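Local coordinates for extracellular solute-binding protein, family 1 (Bifidobacterium longum subsp. infantis, PDB 6FTH) that probably binds human milk oligosaccharides outside the cell and delivers them to an ABC transporter for uptake, at residues 310-318 and 431-439; 140-151 and 330-341. One frame throughout, in Å; residues are numbered along the deposited sequence.

In the fold
The centre of contact 2 lies about 8 Å, and that of contact 1 about 18 Å, from the centre of the chain; both are buried contacts, contact 2 the more central. They hold different elements. Contact 2 pairs the two segments that run between the lobes in opposite directions: 140-151 leads to strand 154-158, whereas 330-341 runs into strand 339-343. Contact 1 sets edge strand 311-313 and its proline-rich continuation against the junction of helices 423-432 and 436-439. Its chemistry is proline and tyrosine packing plus one side-chain amide paired with a backbone; contact 2 relies on backbone pairing, charged groups and hydroxyls. Arg439 NH1 probably hydrogen-bonds to O of Asp330 and Ser332, joining the two.

Contact 1 (310-318 and 431-439); sequences QYIPIPVPS and ANKPYEEQR
Gln438 pairs its side-chain amide with both polar groups of the Val316 backbone. Gln438 OE1 accepts from Val316 N at 2.9 Å, the donor tilted 17° from the plane of the amide carbonyl, and Gln438 NE2 gives a hydrogen to Val316 O, also at 2.9 Å. The second bond is the better aimed: the acceptor lies in the Gln438 amide plane and the donor sits on a lone pair of the Val316 carbonyl. An extended chain beyond CG (chi2 178°) carries the amide out from helix 436-439, crossing the Val316 side chain at about a right angle, and Pro315 CB packs 3.6 Å from Gln438 CD. The segment 310-318 leaves its sheet at the edge strand 311-313 and runs on as an extended, proline-rich chain, whose backbone the glutamine meets much as a neighbouring strand would. Nearer the strand, Pro313 CG rests on Pro434 CG at 3.9 Å, and Pro313 CB approaches Tyr435 CE2 at 3.9 Å. Tyr435 OH donates only weakly to Ile314 O, 2.7 Å away; its stronger partner is Met155 N; Met155 belongs to strand 154-158 and also pairs by backbone hydrogen bonding with Ile314. Ala431 O, buried and without a hydrogen-bonding partner in the model, lies in plane at the Tyr435 ring edge and 3.7 Å from Pro313 CB. From helix 300-304, Gln300 touches both Pro313 and Ala431.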
loop_
_atom_site.group_PDB
_atom_site.type_symbol
_atom_site.label_atom_id
_atom_site.label_comp_id
_atom_site.label_asym_id
_atom_site.label_seq_id
_atom_site.Cartn_x
_atom_site.Cartn_y
_atom_site.Cartn_z
ATOM N N GLN A 310 -15.588 2.995 -19.079
ATOM C CA GLN A 310 -15.220 1.959 -20.045
ATOM C C GLN A 310 -14.482 0.790 -19.399
ATOM O O GLN A 310 -14.276 -0.222 -20.072
ATOM C CB GLN A 310 -14.323 2.518 -21.158
ATOM C CG GLN A 310 -14.914 3.706 -21.917
ATOM C CD GLN A 310 -14.086 4.143 -23.124
ATOM O OE1 GLN A 310 -13.404 3.335 -23.773
ATOM N NE2 GLN A 310 -14.147 5.436 -23.437
ATOM N N TYR A 311 -14.087 0.904 -18.132
ATOM C CA TYR A 311 -13.129 -0.026 -17.538
ATOM C C TYR A 311 -13.743 -0.781 -16.374
ATOM O O TYR A 311 -14.503 -0.213 -15.575
ATOM C CB TYR A 311 -11.856 0.696 -17.080
ATOM C CG TYR A 311 -11.028 1.196 -18.229
ATOM C CD1 TYR A 311 -11.305 2.421 -18.826
ATOM C CD2 TYR A 311 -9.995 0.438 -18.744
ATOM C CE1 TYR A 311 -10.546 2.884 -19.886
ATOM C CE2 TYR A 311 -9.215 0.895 -19.794
ATOM C CZ TYR A 311 -9.513 2.117 -20.383
ATOM O OH TYR A 311 -8.765 2.574 -21.455
ATOM N N ILE A 312 -13.377 -2.061 -16.273
ATOM C CA ILE A 312 -13.768 -2.888 -15.139
ATOM C C ILE A 312 -12.543 -3.568 -14.540
ATOM O O ILE A 312 -11.540 -3.810 -15.242
ATOM C CB ILE A 312 -14.811 -3.945 -15.526
ATOM C CG1 ILE A 312 -14.219 -4.974 -16.502
ATOM C CG2 ILE A 312 -16.044 -3.251 -16.133
ATOM C CD1 ILE A 312 -15.140 -6.140 -16.840
ATOM N N PRO A 313 -12.593 -3.919 -13.256
ATOM C CA PRO A 313 -11.556 -4.776 -12.678
ATOM C C PRO A 313 -11.898 -6.205 -13.037
ATOM O O PRO A 313 -13.060 -6.616 -12.942
ATOM C CB PRO A 313 -11.722 -4.553 -11.165
ATOM C CG PRO A 313 -12.953 -3.620 -10.996
ATOM C CD PRO A 313 -13.674 -3.657 -12.300
ATOM N N ILE A 314 -10.888 -6.964 -13.447
ATOM C CA ILE A 314 -11.095 -8.383 -13.726
ATOM C C ILE A 314 -10.245 -9.288 -12.851
ATOM O O ILE A 314 -9.105 -8.945 -12.497
ATOM C CB ILE A 314 -10.824 -8.744 -15.193
ATOM C CG1 ILE A 314 -9.410 -8.347 -15.600
ATOM C CG2 ILE A 314 -11.895 -8.126 -16.079
ATOM C CD1 ILE A 314 -8.978 -8.932 -16.942
ATOM N N PRO A 315 -10.740 -10.479 -12.541
ATOM C CA PRO A 315 -9.861 -11.490 -11.952
ATOM C C PRO A 315 -8.658 -11.709 -12.863
ATOM O O PRO A 315 -8.751 -11.597 -14.093
ATOM C CB PRO A 315 -10.748 -12.731 -11.909
ATOM C CG PRO A 315 -12.189 -12.174 -11.915
ATOM C CD PRO A 315 -12.104 -10.996 -12.785
ATOM N N VAL A 316 -7.516 -12.043 -12.276
ATOM C CA VAL A 316 -6.325 -12.184 -13.121
ATOM C C VAL A 316 -6.447 -13.450 -13.965
ATOM O O VAL A 316 -6.900 -14.483 -13.459
ATOM C CB VAL A 316 -5.050 -12.201 -12.273
ATOM C CG1 VAL A 316 -4.867 -13.533 -11.494
ATOM C CG2 VAL A 316 -3.807 -11.902 -13.145
ATOM N N PRO A 317 -6.079 -13.425 -15.243
ATOM C CA PRO A 317 -6.066 -14.668 -16.027
ATOM C C PRO A 317 -5.070 -15.684 -15.480
ATOM O O PRO A 317 -3.989 -15.327 -14.993
ATOM C CB PRO A 317 -5.673 -14.190 -17.433
ATOM C CG PRO A 317 -6.189 -12.764 -17.480
ATOM C CD PRO A 317 -5.845 -12.235 -16.091
ATOM N N SER A 318 -5.441 -16.975 -15.586
ATOM C CA SER A 318 -4.615 -18.070 -15.095
ATOM C C SER A 318 -3.449 -18.347 -16.038
ATOM O O SER A 318 -3.605 -18.341 -17.259
ATOM C CB SER A 318 -5.452 -19.348 -14.972
ATOM O OG SER A 318 -6.573 -19.193 -14.129
ATOM N N ALA A 431 -13.838 -1.692 -6.600
ATOM C CA ALA A 431 -12.750 -2.319 -7.339
ATOM C C ALA A 431 -12.352 -3.661 -6.740
ATOM O O ALA A 431 -11.790 -4.499 -7.454
ATOM C CB ALA A 431 -11.528 -1.410 -7.379
ATOM N N ASN A 432 -12.611 -3.875 -5.455
ATOM C CA ASN A 432 -12.219 -5.142 -4.832
ATOM C C ASN A 432 -13.266 -6.238 -4.966
ATOM O O ASN A 432 -12.934 -7.409 -4.753
ATOM C CB ASN A 432 -11.823 -4.906 -3.373
ATOM C CG ASN A 432 -10.397 -4.398 -3.273
ATOM O OD1 ASN A 432 -9.555 -4.746 -4.113
ATOM N ND2 ASN A 432 -10.107 -3.551 -2.276
ATOM N N LYS A 433 -14.501 -5.921 -5.334
ATOM C CA LYS A 433 -15.518 -6.963 -5.415
ATOM C C LYS A 433 -15.134 -8.095 -6.358
ATOM O O LYS A 433 -15.377 -9.263 -6.001
ATOM C CB LYS A 433 -16.885 -6.358 -5.772
ATOM C CG LYS A 433 -17.495 -5.589 -4.630
ATOM C CD LYS A 433 -18.782 -4.900 -5.070
ATOM C CE LYS A 433 -19.419 -4.103 -3.931
ATOM N NZ LYS A 433 -20.770 -3.586 -4.318
ATOM N N PRO A 434 -14.557 -7.849 -7.538
ATOM C CA PRO A 434 -14.264 -8.963 -8.453
ATOM C C PRO A 434 -13.163 -9.899 -7.955
ATOM O O PRO A 434 -12.976 -10.958 -8.569
ATOM C CB PRO A 434 -13.848 -8.256 -9.758
ATOM C CG PRO A 434 -14.474 -6.913 -9.678
ATOM C CD PRO A 434 -14.382 -6.554 -8.209
ATOM N N TYR A 435 -12.421 -9.531 -6.903
ATOM C CA TYR A 435 -11.299 -10.323 -6.404
ATOM C C TYR A 435 -11.639 -11.163 -5.184
ATOM O O TYR A 435 -10.773 -11.906 -4.712
ATOM C CB TYR A 435 -10.107 -9.407 -6.093
ATOM C CG TYR A 435 -9.676 -8.713 -7.340
ATOM C CD1 TYR A 435 -8.952 -9.374 -8.321
ATOM C CD2 TYR A 435 -10.053 -7.408 -7.569
ATOM C CE1 TYR A 435 -8.617 -8.749 -9.505
ATOM C CE2 TYR A 435 -9.712 -6.775 -8.745
ATOM C CZ TYR A 435 -8.983 -7.435 -9.699
ATOM O OH TYR A 435 -8.645 -6.821 -10.892
ATOM N N GLU A 436 -12.878 -11.114 -4.684
ATOM C CA GLU A 436 -13.227 -11.941 -3.534
ATOM C C GLU A 436 -13.073 -13.423 -3.835
ATOM O O GLU A 436 -12.581 -14.181 -2.994
ATOM C CB GLU A 436 -14.643 -11.640 -3.043
ATOM C CG GLU A 436 -14.672 -10.525 -2.045
ATOM C CD GLU A 436 -15.924 -10.527 -1.160
ATOM O OE1 GLU A 436 -16.857 -9.764 -1.474
ATOM O OE2 GLU A 436 -15.952 -11.276 -0.151
ATOM N N GLU A 437 -13.442 -13.850 -5.036
ATOM C CA GLU A 437 -13.285 -15.251 -5.387
ATOM C C GLU A 437 -11.818 -15.658 -5.404
ATOM O O GLU A 437 -11.439 -16.644 -4.762
ATOM C CB GLU A 437 -13.975 -15.557 -6.719
ATOM C CG GLU A 437 -13.781 -16.988 -7.180
ATOM C CD GLU A 437 -14.423 -18.018 -6.285
ATOM O OE1 GLU A 437 -15.512 -17.755 -5.741
ATOM O OE2 GLU A 437 -13.855 -19.121 -6.142
ATOM N N GLN A 438 -10.963 -14.930 -6.136
ATOM C CA GLN A 438 -9.567 -15.367 -6.211
ATOM C C GLN A 438 -8.869 -15.243 -4.862
ATOM O O GLN A 438 -8.052 -16.093 -4.499
ATOM C CB GLN A 438 -8.803 -14.611 -7.295
ATOM C CG GLN A 438 -9.079 -15.164 -8.663
ATOM C CD GLN A 438 -8.377 -14.427 -9.776
ATOM O OE1 GLN A 438 -7.992 -13.255 -9.632
ATOM N NE2 GLN A 438 -8.199 -15.109 -10.899
ATOM N N ARG A 439 -9.191 -14.213 -4.083
ATOM C CA ARG A 439 -8.587 -14.101 -2.754
ATOM C C ARG A 439 -9.027 -15.221 -1.828
ATOM O O ARG A 439 -8.277 -15.587 -0.912
ATOM C CB ARG A 439 -8.858 -12.720 -2.143
ATOM C CG ARG A 439 -7.969 -11.633 -2.758
ATOM C CD ARG A 439 -8.308 -10.236 -2.382
ATOM N NE ARG A 439 -8.469 -9.977 -0.950
ATOM C CZ ARG A 439 -7.630 -9.268 -0.176
ATOM N NH1 ARG A 439 -6.501 -8.806 -0.633
ATOM N NH2 ARG A 439 -7.943 -8.990 1.076
#

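Contact 2 (140-151 and 330-341); sequences LPSSRGKSYSGT and DGSSAEFEADRF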
loop_
_atom_site.group_PDB
_atom_site.type_symbol
_atom_site.label_atom_id
_atom_site.label_comp_id
_atom_site.label_asym_id
_atom_site.label_seq_id
_atom_site.Cartn_x
_atom_site.Cartn_y
_atom_site.Cartn_z
ATOM N N LEU A 140 1.950 3.493 17.395
ATOM C CA LEU A 140 0.568 3.085 17.208
ATOM C C LEU A 140 0.236 3.024 15.726
ATOM O O LEU A 140 0.722 3.848 14.943
ATOM C CB LEU A 140 -0.415 4.072 17.849
ATOM C CG LEU A 140 -0.252 4.342 19.347
ATOM C CD1 LEU A 140 -1.333 5.279 19.861
ATOM C CD2 LEU A 140 -0.303 3.029 20.133
ATOM N N PRO A 141 -0.583 2.067 15.316
ATOM C CA PRO A 141 -1.067 2.045 13.937
ATOM C C PRO A 141 -2.294 2.932 13.767
ATOM O O PRO A 141 -2.850 3.460 14.730
ATOM C CB PRO A 141 -1.456 0.573 13.761
ATOM C CG PRO A 141 -1.964 0.188 15.118
ATOM C CD PRO A 141 -1.151 0.961 16.114
ATOM N N SER A 142 -2.723 3.069 12.512
ATOM C CA SER A 142 -4.018 3.664 12.187
ATOM C C SER A 142 -4.842 2.679 11.368
ATOM O O SER A 142 -4.303 1.733 10.783
ATOM C CB SER A 142 -3.840 4.934 11.341
ATOM O OG SER A 142 -3.104 4.637 10.147
ATOM N N SER A 143 -6.160 2.928 11.314
ATOM C CA SER A 143 -7.067 2.216 10.415
ATOM C C SER A 143 -8.016 3.203 9.765
ATOM O O SER A 143 -8.755 3.898 10.466
ATOM C CB SER A 143 -7.893 1.169 11.167
ATOM O OG SER A 143 -9.057 0.819 10.429
ATOM N N ARG A 144 -8.031 3.243 8.434
ATOM C CA ARG A 144 -9.019 4.032 7.708
ATOM C C ARG A 144 -10.303 3.267 7.434
ATOM O O ARG A 144 -11.173 3.760 6.703
ATOM C CB ARG A 144 -8.448 4.650 6.418
ATOM C CG ARG A 144 -7.738 3.710 5.474
ATOM C CD ARG A 144 -7.402 4.416 4.147
ATOM N NE ARG A 144 -6.428 3.655 3.386
ATOM C CZ ARG A 144 -5.882 4.064 2.250
ATOM N NH1 ARG A 144 -6.264 5.209 1.703
ATOM N NH2 ARG A 144 -4.954 3.321 1.655
ATOM N N GLY A 145 -10.447 2.075 8.006
ATOM C CA GLY A 145 -11.754 1.457 8.095
ATOM C C GLY A 145 -12.001 0.378 7.065
ATOM O O GLY A 145 -11.225 0.146 6.138
ATOM N N LYS A 146 -13.169 -0.237 7.225
ATOM C CA LYS A 146 -13.470 -1.485 6.522
ATOM C C LYS A 146 -13.624 -1.326 5.009
ATOM O O LYS A 146 -13.526 -2.318 4.289
ATOM C CB LYS A 146 -14.698 -2.136 7.137
ATOM C CG LYS A 146 -15.990 -1.329 6.992
ATOM C CD LYS A 146 -17.172 -1.996 7.711
ATOM C CE LYS A 146 -18.486 -1.277 7.512
ATOM N NZ LYS A 146 -18.592 0.026 8.183
ATOM N N SER A 147 -13.869 -0.128 4.483
ATOM C CA SER A 147 -13.872 -0.021 3.028
ATOM C C SER A 147 -12.508 -0.246 2.418
ATOM O O SER A 147 -12.416 -0.440 1.197
ATOM C CB SER A 147 -14.394 1.340 2.562
ATOM O OG SER A 147 -15.805 1.397 2.716
ATOM N N TYR A 148 -11.446 -0.194 3.227
ATOM C CA TYR A 148 -10.070 -0.320 2.776
ATOM C C TYR A 148 -9.425 -1.640 3.188
ATOM O O TYR A 148 -8.202 -1.784 3.085
ATOM C CB TYR A 148 -9.257 0.870 3.276
ATOM C CG TYR A 148 -9.761 2.222 2.834
ATOM C CD1 TYR A 148 -9.289 2.800 1.666
ATOM C CD2 TYR A 148 -10.652 2.943 3.622
ATOM C CE1 TYR A 148 -9.704 4.064 1.267
ATOM C CE2 TYR A 148 -11.079 4.183 3.238
ATOM C CZ TYR A 148 -10.592 4.737 2.048
ATOM O OH TYR A 148 -10.978 5.991 1.637
ATOM N N SER A 149 -10.218 -2.613 3.628
ATOM C CA SER A 149 -9.646 -3.869 4.076
ATOM C C SER A 149 -9.124 -4.739 2.944
ATOM O O SER A 149 -8.329 -5.650 3.222
ATOM C CB SER A 149 -10.660 -4.674 4.871
ATOM O OG SER A 149 -11.817 -4.941 4.106
ATOM N N GLY A 150 -9.550 -4.500 1.700
ATOM C CA GLY A 150 -9.056 -5.237 0.549
ATOM C C GLY A 150 -7.730 -4.703 0.053
ATOM O O GLY A 150 -7.146 -3.786 0.627
ATOM N N THR A 151 -7.251 -5.298 -1.043
ATOM C CA THR A 151 -5.968 -4.908 -1.600
ATOM C C THR A 151 -6.040 -3.570 -2.348
ATOM O O THR A 151 -7.093 -3.133 -2.822
ATOM C CB THR A 151 -5.353 -6.006 -2.467
ATOM O OG1 THR A 151 -4.100 -5.526 -2.956
ATOM C CG2 THR A 151 -6.259 -6.393 -3.617
ATOM N N ASP A 330 -3.601 -10.703 -5.228
ATOM C CA ASP A 330 -2.822 -10.049 -4.181
ATOM C C ASP A 330 -3.587 -10.024 -2.866
ATOM O O ASP A 330 -4.762 -9.663 -2.823
ATOM C CB ASP A 330 -2.504 -8.618 -4.660
ATOM C CG ASP A 330 -1.606 -7.860 -3.722
ATOM O OD1 ASP A 330 -2.123 -7.309 -2.713
ATOM O OD2 ASP A 330 -0.376 -7.810 -4.023
ATOM N N GLY A 331 -2.884 -10.356 -1.787
ATOM C CA GLY A 331 -3.507 -10.510 -0.495
ATOM C C GLY A 331 -3.362 -9.333 0.440
ATOM O O GLY A 331 -3.614 -9.480 1.643
ATOM N N SER A 332 -2.938 -8.180 -0.060
ATOM C CA SER A 332 -2.715 -7.046 0.804
ATOM C C SER A 332 -4.029 -6.482 1.346
ATOM O O SER A 332 -5.139 -6.817 0.917
ATOM C CB SER A 332 -2.047 -5.905 0.032
ATOM O OG SER A 332 -0.845 -6.268 -0.625
ATOM N N SER A 333 -3.850 -5.560 2.289
ATOM C CA SER A 333 -4.900 -4.761 2.886
ATOM C C SER A 333 -4.473 -3.307 2.856
ATOM O O SER A 333 -3.340 -2.987 3.217
ATOM C CB SER A 333 -5.124 -5.183 4.339
ATOM O OG SER A 333 -5.876 -4.193 5.044
ATOM N N ALA A 334 -5.381 -2.438 2.428
ATOM C CA ALA A 334 -5.123 -1.012 2.416
ATOM C C ALA A 334 -5.555 -0.330 3.707
ATOM O O ALA A 334 -5.575 0.906 3.767
ATOM C CB ALA A 334 -5.859 -0.372 1.245
ATOM N N GLU A 335 -5.876 -1.083 4.749
ATOM C CA GLU A 335 -6.571 -0.476 5.878
ATOM C C GLU A 335 -5.625 0.166 6.900
ATOM O O GLU A 335 -5.911 1.275 7.382
ATOM C CB GLU A 335 -7.453 -1.527 6.568
ATOM C CG GLU A 335 -8.315 -0.940 7.687
ATOM C CD GLU A 335 -9.191 -1.917 8.384
ATOM O OE1 GLU A 335 -9.367 -3.060 7.904
ATOM O OE2 GLU A 335 -9.712 -1.525 9.443
ATOM N N PHE A 336 -4.510 -0.494 7.239
ATOM C CA PHE A 336 -3.651 -0.122 8.357
ATOM C C PHE A 336 -2.334 0.499 7.906
ATOM O O PHE A 336 -1.762 0.135 6.878
ATOM C CB PHE A 336 -3.266 -1.344 9.199
ATOM C CG PHE A 336 -4.431 -2.109 9.762
ATOM C CD1 PHE A 336 -5.507 -1.470 10.339
ATOM C CD2 PHE A 336 -4.443 -3.484 9.718
ATOM C CE1 PHE A 336 -6.581 -2.199 10.863
ATOM C CE2 PHE A 336 -5.517 -4.203 10.234
ATOM C CZ PHE A 336 -6.587 -3.556 10.783
ATOM N N GLU A 337 -1.828 1.409 8.740
ATOM C CA GLU A 337 -0.487 1.961 8.622
ATOM C C GLU A 337 0.165 1.877 9.994
ATOM O O GLU A 337 -0.509 1.969 11.021
ATOM C CB GLU A 337 -0.522 3.422 8.121
ATOM C CG GLU A 337 -1.111 3.583 6.718
ATOM C CD GLU A 337 -0.205 3.010 5.620
ATOM O OE1 GLU A 337 1.029 2.912 5.817
ATOM O OE2 GLU A 337 -0.744 2.658 4.553
ATOM N N ALA A 338 1.487 1.694 10.012
ATOM C CA ALA A 338 2.185 1.292 11.229
ATOM C C ALA A 338 2.994 2.392 11.908
ATOM O O ALA A 338 3.667 2.105 12.900
ATOM C CB ALA A 338 3.128 0.139 10.908
ATOM N N ASP A 339 2.934 3.632 11.425
ATOM C CA ASP A 339 3.854 4.682 11.843
ATOM C C ASP A 339 3.133 5.904 12.406
ATOM O O ASP A 339 3.554 7.035 12.180
ATOM C CB ASP A 339 4.725 5.117 10.666
ATOM C CG ASP A 339 3.941 5.824 9.578
ATOM O OD1 ASP A 339 2.764 5.483 9.328
ATOM O OD2 ASP A 339 4.497 6.733 8.941
ATOM N N ARG A 340 2.068 5.724 13.167
ATOM C CA ARG A 340 1.134 6.830 13.355
ATOM C C ARG A 340 1.144 7.505 14.728
ATOM O O ARG A 340 0.459 8.517 14.905
ATOM C CB ARG A 340 -0.258 6.395 12.897
ATOM C CG ARG A 340 -0.261 6.004 11.422
ATOM C CD ARG A 340 -0.015 7.229 10.544
ATOM N NE ARG A 340 0.301 6.945 9.148
ATOM C CZ ARG A 340 -0.593 6.913 8.168
ATOM N NH1 ARG A 340 -1.902 7.066 8.406
ATOM N NH2 ARG A 340 -0.177 6.694 6.917
ATOM N N PHE A 341 1.908 7.014 15.693
ATOM C CA PHE A 341 2.080 7.743 16.949
ATOM C C PHE A 341 3.242 7.164 17.728
ATOM O O PHE A 341 3.234 5.970 18.057
ATOM C CB PHE A 341 0.813 7.635 17.814
ATOM C CG PHE A 341 0.851 8.471 19.077
ATOM C CD1 PHE A 341 1.552 8.044 20.201
ATOM C CD2 PHE A 341 0.171 9.680 19.143
ATOM C CE1 PHE A 341 1.585 8.813 21.362
ATOM C CE2 PHE A 341 0.210 10.460 20.300
ATOM C CZ PHE A 341 0.933 10.027 21.399
HETATM O O HOH W 1 -4.696 3.811 8.158
#
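Arg144 grips one backbone oxygen, Ala334 O, side-on with two nitrogens: NE at 2.9 Å, nearly in line with the carbonyl bond, and NH2 at 3.3 Å, on a lone pair. Both bonds lie within 10° of the guanidinium plane. CG stands between the backbone N and the carbonyl carbon (chi1 51°), and the chain then extends across the Tyr148 ring, with Arg144 CD 3.3 Å above the ring plane and over its centre. A leucine in its place would probably leave Ala334 O without these two donors and the Tyr148 face less well covered. Tyr148 OH itself bonds to Asp422.

Beside this, Glu335 reaches out fully extended, and its OE2 receives the Ser143 hydroxyl OG at 2.6 Å on the anti lone pair; the same oxygen forms a salt bridge with Lys123. Ser143 CB also meets the edge of the Phe336 ring, 3.6 Å from CE1. Glu335 O accepts from Arg144 N and from a water that also bonds Ser142 OG, so both its backbone and carboxylate ends serve the opposite segment.

At the far end Asp330 OD1 collects three donors: Thr151 OG1 at 2.7 Å, from above the carboxylate plane, and the N and OG of Ser332, the N closing an Asx turn. Between strands, Ser142 and Glu337 form an antiparallel hydrogen-bonded pair (Ser142 N to Glu337 O 2.9 Å, Glu337 N to Ser142 O 3.2 Å); beyond it Arg340 and Phe341 both face Leu140, a classic beta bulge. Two antiparallel segments, each crossing between the sheet-bearing lobes, are characteristic of the hinge of a periplasmic-binding-protein fold, consistent with this protein's solute-binding family.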